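Local coordinates for malonyl coenzyme A-acyl carrier protein transacylase (Helicobacter pylori, PDB 2H1Y) that probably catalyses transfer of the malonyl group from malonyl-CoA to holo acyl carrier protein, giving malonyl-ACP and free CoA, at residues Glu107-Asp118 with Leu229-Asn240; Trp166-Met174 with Thr261-Cys269. All coordinates share one frame; numbering follows the deposited sequence.

Interaction 1. Residues Glu107-Asp118 with Leu229-Asn240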
loop_
_atom_site.group_PDB
_atom_site.type_symbol
_atom_site.label_atom_id
_atom_site.label_comp_id
_atom_site.label_asym_id
_atom_site.label_seq_id
_atom_site.Cartn_x
_atom_site.Cartn_y
_atom_site.Cartn_z
ATOM N N GLU A 107 -2.392 3.633 0.555
ATOM C CA GLU A 107 -2.973 4.895 1.009
ATOM C C GLU A 107 -4.262 5.227 0.247
ATOM O O GLU A 107 -5.284 5.564 0.859
ATOM C CB GLU A 107 -1.972 6.038 0.936
ATOM C CG GLU A 107 -2.350 7.166 1.866
ATOM C CD GLU A 107 -1.253 8.171 2.032
ATOM O OE1 GLU A 107 -1.570 9.374 2.126
ATOM O OE2 GLU A 107 -0.070 7.766 2.060
ATOM N N VAL A 108 -4.206 5.087 -1.081
ATOM C CA VAL A 108 -5.383 5.198 -1.945
ATOM C C VAL A 108 -6.501 4.296 -1.432
ATOM O O VAL A 108 -7.619 4.777 -1.183
ATOM C CB VAL A 108 -5.066 4.841 -3.399
ATOM C CG1 VAL A 108 -6.320 5.022 -4.266
ATOM C CG2 VAL A 108 -3.914 5.687 -3.937
ATOM N N SER A 109 -6.208 3.009 -1.247
ATOM C CA SER A 109 -7.168 2.092 -0.625
ATOM C C SER A 109 -7.826 2.707 0.575
ATOM O O SER A 109 -9.051 2.700 0.664
ATOM C CB SER A 109 -6.520 0.791 -0.175
ATOM O OG SER A 109 -6.163 -0.001 -1.284
ATOM N N ALA A 110 -7.008 3.220 1.498
ATOM C CA ALA A 110 -7.491 3.777 2.763
ATOM C C ALA A 110 -8.437 4.979 2.532
ATOM O O ALA A 110 -9.569 4.995 3.044
ATOM C CB ALA A 110 -6.341 4.150 3.635
ATOM N N VAL A 111 -7.985 5.947 1.724
ATOM C CA VAL A 111 -8.834 7.049 1.243
ATOM C C VAL A 111 -10.179 6.565 0.661
ATOM O O VAL A 111 -11.236 7.073 1.025
ATOM C CB VAL A 111 -8.083 7.906 0.184
ATOM C CG1 VAL A 111 -9.048 8.851 -0.559
ATOM C CG2 VAL A 111 -6.946 8.687 0.834
ATOM N N SER A 112 -10.131 5.571 -0.222
ATOM C CA SER A 112 -11.338 5.033 -0.827
ATOM C C SER A 112 -12.318 4.524 0.209
ATOM O O SER A 112 -13.488 4.900 0.223
ATOM C CB SER A 112 -10.992 3.926 -1.814
ATOM O OG SER A 112 -12.154 3.211 -2.203
ATOM N N LEU A 113 -11.836 3.661 1.085
ATOM C CA LEU A 113 -12.703 3.012 2.051
ATOM C C LEU A 113 -13.207 3.980 3.102
ATOM O O LEU A 113 -14.240 3.747 3.708
ATOM C CB LEU A 113 -12.010 1.787 2.654
ATOM C CG LEU A 113 -12.105 0.721 1.555
ATOM C CD1 LEU A 113 -10.992 -0.267 1.628
ATOM C CD2 LEU A 113 -13.464 0.015 1.562
ATOM N N SER A 114 -12.502 5.089 3.277
ATOM C CA SER A 114 -13.002 6.182 4.097
ATOM C C SER A 114 -14.316 6.744 3.538
ATOM O O SER A 114 -15.164 7.225 4.299
ATOM C CB SER A 114 -11.962 7.282 4.218
ATOM O OG SER A 114 -12.146 7.964 5.430
ATOM N N GLY A 115 -14.480 6.665 2.214
ATOM C CA GLY A 115 -15.739 7.014 1.546
ATOM C C GLY A 115 -15.564 8.048 0.440
ATOM O O GLY A 115 -16.542 8.533 -0.142
ATOM N N ALA A 116 -14.309 8.380 0.155
ATOM C CA ALA A 116 -13.981 9.423 -0.793
ATOM C C ALA A 116 -13.776 8.885 -2.196
ATOM O O ALA A 116 -13.376 9.622 -3.097
ATOM C CB ALA A 116 -12.747 10.168 -0.331
ATOM N N LEU A 117 -14.045 7.600 -2.391
ATOM C CA LEU A 117 -13.738 6.968 -3.664
ATOM C C LEU A 117 -14.553 5.694 -3.837
ATOM O O LEU A 117 -14.355 4.727 -3.100
ATOM C CB LEU A 117 -12.248 6.681 -3.700
ATOM C CG LEU A 117 -11.395 7.002 -4.909
ATOM C CD1 LEU A 117 -11.825 8.283 -5.598
ATOM C CD2 LEU A 117 -9.941 7.090 -4.450
ATOM N N ASP A 118 -15.493 5.718 -4.789
ATOM C CA ASP A 118 -16.342 4.563 -5.094
ATOM C C ASP A 118 -15.520 3.407 -5.625
ATOM O O ASP A 118 -14.428 3.598 -6.201
ATOM C CB ASP A 118 -17.420 4.906 -6.141
ATOM C CG ASP A 118 -18.334 6.025 -5.696
ATOM O OD1 ASP A 118 -18.584 6.142 -4.469
ATOM O OD2 ASP A 118 -18.797 6.797 -6.569
ATOM N N LEU A 229 -12.321 11.992 -6.650
ATOM C CA LEU A 229 -12.607 12.064 -5.219
ATOM C C LEU A 229 -13.904 12.791 -4.878
ATOM O O LEU A 229 -14.179 13.888 -5.378
ATOM C CB LEU A 229 -11.452 12.724 -4.465
ATOM C CG LEU A 229 -10.063 12.096 -4.554
ATOM C CD1 LEU A 229 -9.034 13.088 -4.064
ATOM C CD2 LEU A 229 -9.999 10.802 -3.757
ATOM N N LYS A 230 -14.692 12.158 -4.016
ATOM C CA LYS A 230 -15.789 12.822 -3.367
ATOM C C LYS A 230 -15.216 13.420 -2.094
ATOM O O LYS A 230 -14.068 13.158 -1.741
ATOM C CB LYS A 230 -16.875 11.822 -3.017
ATOM C CG LYS A 230 -18.236 12.209 -3.547
ATOM C CD LYS A 230 -18.658 11.344 -4.759
ATOM C CE LYS A 230 -19.496 10.112 -4.336
ATOM N NZ LYS A 230 -18.749 9.129 -3.472
ATOM N N ASP A 231 -16.008 14.227 -1.398
ATOM C CA ASP A 231 -15.570 14.776 -0.127
ATOM C C ASP A 231 -16.329 14.097 1.001
ATOM O O ASP A 231 -17.262 14.654 1.580
ATOM C CB ASP A 231 -15.795 16.277 -0.093
ATOM C CG ASP A 231 -15.024 16.950 1.010
ATOM O OD1 ASP A 231 -14.275 16.269 1.751
ATOM O OD2 ASP A 231 -15.167 18.180 1.132
ATOM N N LYS A 232 -15.936 12.872 1.292
ATOM C CA LYS A 232 -16.617 12.085 2.293
ATOM C C LYS A 232 -15.589 11.153 2.900
ATOM O O LYS A 232 -14.961 10.371 2.197
ATOM C CB LYS A 232 -17.792 11.322 1.675
ATOM C CG LYS A 232 -18.622 10.561 2.693
ATOM C CD LYS A 232 -20.075 10.368 2.263
ATOM C CE LYS A 232 -20.971 11.479 2.842
ATOM N NZ LYS A 232 -20.704 11.710 4.307
ATOM N N PHE A 233 -15.412 11.284 4.210
ATOM C CA PHE A 233 -14.418 10.545 4.963
ATOM C C PHE A 233 -14.986 10.137 6.317
ATOM O O PHE A 233 -15.180 10.979 7.184
ATOM C CB PHE A 233 -13.203 11.425 5.207
ATOM C CG PHE A 233 -12.409 11.725 3.982
ATOM C CD1 PHE A 233 -12.830 12.701 3.083
ATOM C CD2 PHE A 233 -11.214 11.060 3.745
ATOM C CE1 PHE A 233 -12.086 12.994 1.954
ATOM C CE2 PHE A 233 -10.460 11.333 2.622
ATOM C CZ PHE A 233 -10.894 12.313 1.721
ATOM N N HIS A 234 -15.224 8.849 6.508
ATOM C CA HIS A 234 -15.691 8.327 7.797
ATOM C C HIS A 234 -14.600 8.268 8.856
ATOM O O HIS A 234 -14.895 8.243 10.042
ATOM C CB HIS A 234 -16.322 6.946 7.600
ATOM C CG HIS A 234 -17.546 6.989 6.744
ATOM N ND1 HIS A 234 -17.487 7.083 5.368
ATOM C CD2 HIS A 234 -18.861 7.023 7.070
ATOM C CE1 HIS A 234 -18.715 7.137 4.883
ATOM N NE2 HIS A 234 -19.568 7.095 5.893
ATOM N N PHE A 235 -13.347 8.251 8.417
ATOM C CA PHE A 235 -12.197 8.195 9.311
ATOM C C PHE A 235 -10.994 8.862 8.647
ATOM O O PHE A 235 -10.913 8.940 7.419
ATOM C CB PHE A 235 -11.873 6.741 9.701
ATOM C CG PHE A 235 -11.785 5.776 8.522
ATOM C CD1 PHE A 235 -10.639 5.722 7.725
ATOM C CD2 PHE A 235 -12.841 4.923 8.228
ATOM C CE1 PHE A 235 -10.558 4.849 6.644
ATOM C CE2 PHE A 235 -12.769 4.036 7.164
ATOM C CZ PHE A 235 -11.613 3.989 6.365
ATOM N N GLU A 236 -10.067 9.347 9.465
ATOM C CA GLU A 236 -8.887 10.045 8.975
ATOM C C GLU A 236 -7.846 9.081 8.438
ATOM O O GLU A 236 -7.793 7.934 8.841
ATOM C CB GLU A 236 -8.287 10.897 10.098
ATOM C CG GLU A 236 -7.584 10.139 11.244
ATOM C CD GLU A 236 -7.146 11.066 12.373
ATOM O OE1 GLU A 236 -6.301 10.655 13.190
ATOM O OE2 GLU A 236 -7.641 12.218 12.457
ATOM N N ILE A 237 -6.999 9.542 7.530
ATOM C CA ILE A 237 -5.912 8.694 7.063
ATOM C C ILE A 237 -4.573 9.388 7.308
ATOM O O ILE A 237 -4.508 10.617 7.336
ATOM C CB ILE A 237 -6.103 8.197 5.580
ATOM C CG1 ILE A 237 -5.140 8.878 4.639
ATOM C CG2 ILE A 237 -7.538 8.381 5.067
ATOM C CD1 ILE A 237 -3.918 8.103 4.391
ATOM N N ILE A 238 -3.523 8.593 7.506
ATOM C CA ILE A 238 -2.189 9.105 7.775
ATOM C C ILE A 238 -1.350 9.116 6.496
ATOM O O ILE A 238 -1.212 8.094 5.819
ATOM C CB ILE A 238 -1.481 8.282 8.878
ATOM C CG1 ILE A 238 -2.456 7.904 9.996
ATOM C CG2 ILE A 238 -0.292 9.030 9.437
ATOM C CD1 ILE A 238 -2.986 9.069 10.835
ATOM N N SER A 239 -0.798 10.277 6.159
ATOM C CA SER A 239 -0.049 10.432 4.923
ATOM C C SER A 239 1.340 9.774 4.998
ATOM O O SER A 239 2.133 10.095 5.881
ATOM C CB SER A 239 0.072 11.923 4.590
ATOM O OG SER A 239 1.159 12.188 3.703
ATOM N N ASN A 240 1.641 8.872 4.068
ATOM C CA ASN A 240 3.015 8.385 3.929
ATOM C C ASN A 240 3.977 9.536 3.660
ATOM O O ASN A 240 5.161 9.452 4.007
ATOM C CB ASN A 240 3.158 7.371 2.790
ATOM C CG ASN A 240 2.438 6.042 3.056
ATOM O OD1 ASN A 240 2.042 5.724 4.177
ATOM N ND2 ASN A 240 2.292 5.257 2.008
HETATM O O HOH W 1 0.691 11.091 1.370
#

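Interaction 2. Residues Trp166-Met174 with Thr261-Cys269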
loop_
_atom_site.group_PDB
_atom_site.type_symbol
_atom_site.label_atom_id
_atom_site.label_comp_id
_atom_site.label_asym_id
_atom_site.label_seq_id
_atom_site.Cartn_x
_atom_site.Cartn_y
_atom_site.Cartn_z
ATOM N N TRP A 166 17.732 7.247 -4.692
ATOM C CA TRP A 166 16.961 7.903 -3.656
ATOM C C TRP A 166 16.389 6.889 -2.679
ATOM O O TRP A 166 16.083 5.758 -3.052
ATOM C CB TRP A 166 15.800 8.674 -4.290
ATOM C CG TRP A 166 16.220 9.853 -5.147
ATOM C CD1 TRP A 166 16.398 11.151 -4.734
ATOM C CD2 TRP A 166 16.498 9.840 -6.555
ATOM N NE1 TRP A 166 16.775 11.938 -5.799
ATOM C CE2 TRP A 166 16.852 11.164 -6.925
ATOM C CE3 TRP A 166 16.487 8.843 -7.537
ATOM C CZ2 TRP A 166 17.190 11.512 -8.226
ATOM C CZ3 TRP A 166 16.828 9.187 -8.829
ATOM C CH2 TRP A 166 17.185 10.511 -9.162
ATOM N N CYS A 167 16.229 7.307 -1.435
ATOM C CA CYS A 167 15.434 6.581 -0.461
ATOM C C CYS A 167 13.928 6.651 -0.768
ATOM O O CYS A 167 13.352 7.737 -0.925
ATOM C CB CYS A 167 15.710 7.148 0.929
ATOM S SG CYS A 167 17.405 6.896 1.491
ATOM N N ALA A 168 13.283 5.490 -0.811
ATOM C CA ALA A 168 11.885 5.398 -1.246
ATOM C C ALA A 168 10.916 4.878 -0.188
ATOM O O ALA A 168 9.747 5.268 -0.167
ATOM C CB ALA A 168 11.791 4.563 -2.501
ATOM N N ASN A 169 11.388 3.972 0.660
ATOM C CA ASN A 169 10.607 3.522 1.808
ATOM C C ASN A 169 11.461 3.554 3.054
ATOM O O ASN A 169 12.629 3.124 3.027
ATOM C CB ASN A 169 10.157 2.072 1.661
ATOM C CG ASN A 169 9.231 1.830 0.493
ATOM O OD1 ASN A 169 8.813 2.744 -0.237
ATOM N ND2 ASN A 169 8.904 0.559 0.305
ATOM N N PHE A 170 10.872 4.014 4.150
ATOM C CA PHE A 170 11.411 3.745 5.474
ATOM C C PHE A 170 10.453 2.804 6.221
ATOM O O PHE A 170 9.467 3.219 6.846
ATOM C CB PHE A 170 11.662 5.053 6.246
ATOM C CG PHE A 170 12.597 6.020 5.538
ATOM C CD1 PHE A 170 12.138 7.267 5.119
ATOM C CD2 PHE A 170 13.932 5.687 5.307
ATOM C CE1 PHE A 170 12.990 8.169 4.472
ATOM C CE2 PHE A 170 14.787 6.575 4.658
ATOM C CZ PHE A 170 14.312 7.824 4.239
ATOM N N ASN A 171 10.756 1.518 6.148
ATOM C CA ASN A 171 9.829 0.497 6.619
ATOM C C ASN A 171 10.064 0.083 8.054
ATOM O O ASN A 171 9.290 -0.717 8.618
ATOM C CB ASN A 171 9.866 -0.700 5.686
ATOM C CG ASN A 171 9.306 -0.375 4.331
ATOM O OD1 ASN A 171 8.446 0.499 4.185
ATOM N ND2 ASN A 171 9.785 -1.076 3.324
ATOM N N GLY A 172 11.124 0.654 8.637
ATOM C CA GLY A 172 11.513 0.372 10.027
ATOM C C GLY A 172 12.270 -0.932 10.137
ATOM O O GLY A 172 12.396 -1.676 9.161
ATOM N N GLY A 173 12.788 -1.203 11.334
ATOM C CA GLY A 173 13.553 -2.418 11.581
ATOM C C GLY A 173 14.732 -2.418 10.647
ATOM O O GLY A 173 15.140 -3.474 10.148
ATOM N N MET A 174 15.253 -1.212 10.389
ATOM C CA MET A 174 16.401 -1.000 9.503
ATOM C C MET A 174 16.209 -1.595 8.114
ATOM O O MET A 174 17.147 -2.085 7.485
ATOM C CB MET A 174 17.679 -1.485 10.182
ATOM C CG MET A 174 17.893 -0.726 11.509
ATOM S SD MET A 174 19.488 -1.058 12.242
ATOM C CE MET A 174 20.568 -0.083 11.204
ATOM N N THR A 261 6.368 11.150 -5.151
ATOM C CA THR A 261 7.757 11.595 -5.284
ATOM C C THR A 261 8.476 11.689 -3.946
ATOM O O THR A 261 9.652 12.017 -3.900
ATOM C CB THR A 261 7.891 12.918 -6.131
ATOM O OG1 THR A 261 7.275 14.021 -5.455
ATOM C CG2 THR A 261 7.203 12.747 -7.462
ATOM N N GLN A 262 7.774 11.363 -2.863
ATOM C CA GLN A 262 8.361 11.401 -1.513
ATOM C C GLN A 262 8.477 10.021 -0.873
ATOM O O GLN A 262 7.578 9.190 -1.031
ATOM C CB GLN A 262 7.532 12.292 -0.570
ATOM C CG GLN A 262 7.480 13.775 -0.923
ATOM C CD GLN A 262 8.807 14.307 -1.394
ATOM O OE1 GLN A 262 8.970 14.620 -2.580
ATOM N NE2 GLN A 262 9.778 14.384 -0.489
ATOM N N PRO A 263 9.542 9.799 -0.085
ATOM C CA PRO A 263 9.699 8.551 0.644
ATOM C C PRO A 263 8.431 8.171 1.402
ATOM O O PRO A 263 7.790 9.028 2.035
ATOM C CB PRO A 263 10.799 8.876 1.650
ATOM C CG PRO A 263 11.618 9.900 0.972
ATOM C CD PRO A 263 10.644 10.736 0.193
ATOM N N VAL A 264 8.064 6.894 1.311
ATOM C CA VAL A 264 6.988 6.355 2.121
ATOM C C VAL A 264 7.561 6.251 3.522
ATOM O O VAL A 264 8.501 5.487 3.767
ATOM C CB VAL A 264 6.524 4.979 1.589
ATOM C CG1 VAL A 264 5.595 4.255 2.597
ATOM C CG2 VAL A 264 5.872 5.140 0.236
ATOM N N ARG A 265 7.020 7.045 4.435
ATOM C CA ARG A 265 7.534 7.083 5.805
ATOM C C ARG A 265 6.735 6.190 6.728
ATOM O O ARG A 265 6.179 6.646 7.739
ATOM C CB ARG A 265 7.534 8.515 6.338
ATOM C CG ARG A 265 8.458 9.454 5.610
ATOM C CD ARG A 265 9.027 10.435 6.589
ATOM N NE ARG A 265 8.136 11.575 6.761
ATOM C CZ ARG A 265 7.999 12.269 7.889
ATOM N NH1 ARG A 265 8.685 11.927 8.974
ATOM N NH2 ARG A 265 7.164 13.303 7.929
ATOM N N TYR A 266 6.691 4.908 6.387
ATOM C CA TYR A 266 5.820 3.969 7.081
ATOM C C TYR A 266 6.162 3.829 8.576
ATOM O O TYR A 266 5.255 3.787 9.427
ATOM C CB TYR A 266 5.780 2.606 6.369
ATOM C CG TYR A 266 4.807 1.681 7.025
ATOM C CD1 TYR A 266 3.444 1.769 6.766
ATOM C CD2 TYR A 266 5.239 0.750 7.962
ATOM C CE1 TYR A 266 2.545 0.921 7.416
ATOM C CE2 TYR A 266 4.344 -0.103 8.620
ATOM C CZ TYR A 266 3.006 -0.013 8.341
ATOM O OH TYR A 266 2.131 -0.849 8.995
ATOM N N GLN A 267 7.460 3.759 8.877
ATOM C CA GLN A 267 7.979 3.812 10.254
ATOM C C GLN A 267 7.459 4.990 11.106
ATOM O O GLN A 267 6.858 4.781 12.165
ATOM C CB GLN A 267 9.502 3.845 10.233
ATOM C CG GLN A 267 10.102 4.166 11.574
ATOM C CD GLN A 267 11.511 3.659 11.695
ATOM O OE1 GLN A 267 12.400 4.045 10.931
ATOM N NE2 GLN A 267 11.728 2.787 12.657
ATOM N N ASP A 268 7.695 6.215 10.645
ATOM C CA ASP A 268 7.243 7.409 11.373
ATOM C C ASP A 268 5.734 7.389 11.585
ATOM O O ASP A 268 5.246 7.752 12.662
ATOM C CB ASP A 268 7.671 8.701 10.666
ATOM C CG ASP A 268 9.172 8.826 10.560
ATOM O OD1 ASP A 268 9.848 8.370 11.499
ATOM O OD2 ASP A 268 9.682 9.357 9.541
ATOM N N CYS A 269 5.015 6.916 10.566
ATOM C CA CYS A 269 3.558 6.856 10.606
ATOM C C CYS A 269 3.043 5.948 11.704
ATOM O O CYS A 269 2.126 6.331 12.433
ATOM C CB CYS A 269 3.002 6.423 9.258
ATOM S SG CYS A 269 3.082 7.708 8.021
#

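Interaction 1. Residues Glu107-Asp118 with Leu229-Asn240
Ser114 of helix 105-116 carries half of the hydrogen bonds to residues 229-240. Its O takes two from His234, one from the backbone N and one from the imidazole. His234 ND1 lies 2.6 Å from Ser114 O, which sits in the imidazole plane. The two donors approach from opposite faces of the carbonyl plane. Ser114 OG, turned away from its own N (chi1 -152°), donates to Phe235 O at 2.5 Å, in the carbonyl plane and on a lone pair. Lys230 N bonds Ala116 O. The exposed Lys230 also forms a salt bridge, with NZ 3.2 Å from Asp118 OD1.

At the other end, Asn240 N donates to Glu107 OE2 at 2.9 Å from above the carboxylate plane. Glu107 OE1 bonds Tyr246 and OE2 bonds Gln259. A water links OE1 to Ser239 OG, which also bonds Thr242 N.

Apolar contacts run alongside these bonds. Ala116 CB sits over one face of the Phe233 ring, 3.8 Å from its centroid. Ser114 CA lies over the Phe235 ring. Leu229 CD2 meets Leu117 CD1 at 3.6 Å and touches Val111 CG1.

The polar bonds tie residues 114-116 to the chain entering strand 236-238, while several partners fix the buried Glu107 carboxylate.

Interaction 2. Residues Trp166-Met174 with Thr261-Cys269
Strand 165-172 pairs with the chain leading into helix 266-271 through one beta bridge, Asn169 with Val264, and three backbone hydrogen bonds. Val264 N donates to Ala168 O and Phe170 N donates to Val264 O, each at 2.8 Å. The third bond runs from Gln267 N to Phe170 O at 2.9 Å and brings the first turn of the helix against the strand. Pro263 CA and Asn169 CA add CH...O contacts to Ala168 O and Val264 O.

Phe170 and Pro263 are laid next to each other in the same direction. The ring touches the proline with Phe170 CE1, 3.6 Å from Pro263 CB. Arg265 CG comes to the edge of the same ring, near its plane. Leu156 and Glu152 of helix 152-160 also touch Phe170. The proline meets the strand backbone as well, with Pro263 CG 3.4 Å from Cys167 O.

Asn169 runs alongside Val264. With CG opposite the backbone N (chi1 -176°), the Tyr266 ring has Asn171 O off its edge, near its plane, while Tyr266 CB lies 4.0 Å from Asn171 OD1. The Tyr266 ring and the Asn171 amide are 73° apart. Their polar ends are held by other residues: Tyr266 OH by Asn293, and the Asn171 amide by His103 and Gln175.

Gln267 lays its extended side chain beside Gly172, with Gln267 CB 3.4 Å from Phe170 O. On the helix side, Arg265 NH1 forms a salt bridge of 2.8 Å with Asp268 OD2, met from above the carboxylate plane.

Ala168 and Asn169 both face Val177 of the neighbouring strand, which makes a classic beta bulge. Strand 165-172 edges the four-stranded antiparallel sheet of the small ferredoxin-like subdomain, and the contact joins it to the large alpha/beta subdomain, as in FabD enzymes.

In the fold
Both contacts are largely buried, but they hold different elements. Interaction 1 sets helix 105-116 against strand 236-238 of the six-stranded mixed sheet and the loop before it. Interaction 2 joins the edge strand 165-172 of the small antiparallel sheet to the chain entering helix 266-271. The former mixes side-chain and backbone hydrogen bonds with CH-pi contacts over aromatic faces and a salt bridge at the exposed Lys230. The latter is built mainly on backbone bonds, with few apolar contacts. The centres of interactions 1 and 2 are about 21 Å apart, yet the two touch. Asn240 O and Arg265 N lie 3.1 Å apart in a probable hydrogen bond, and Ile238 CG2 packs on Cys269 SG.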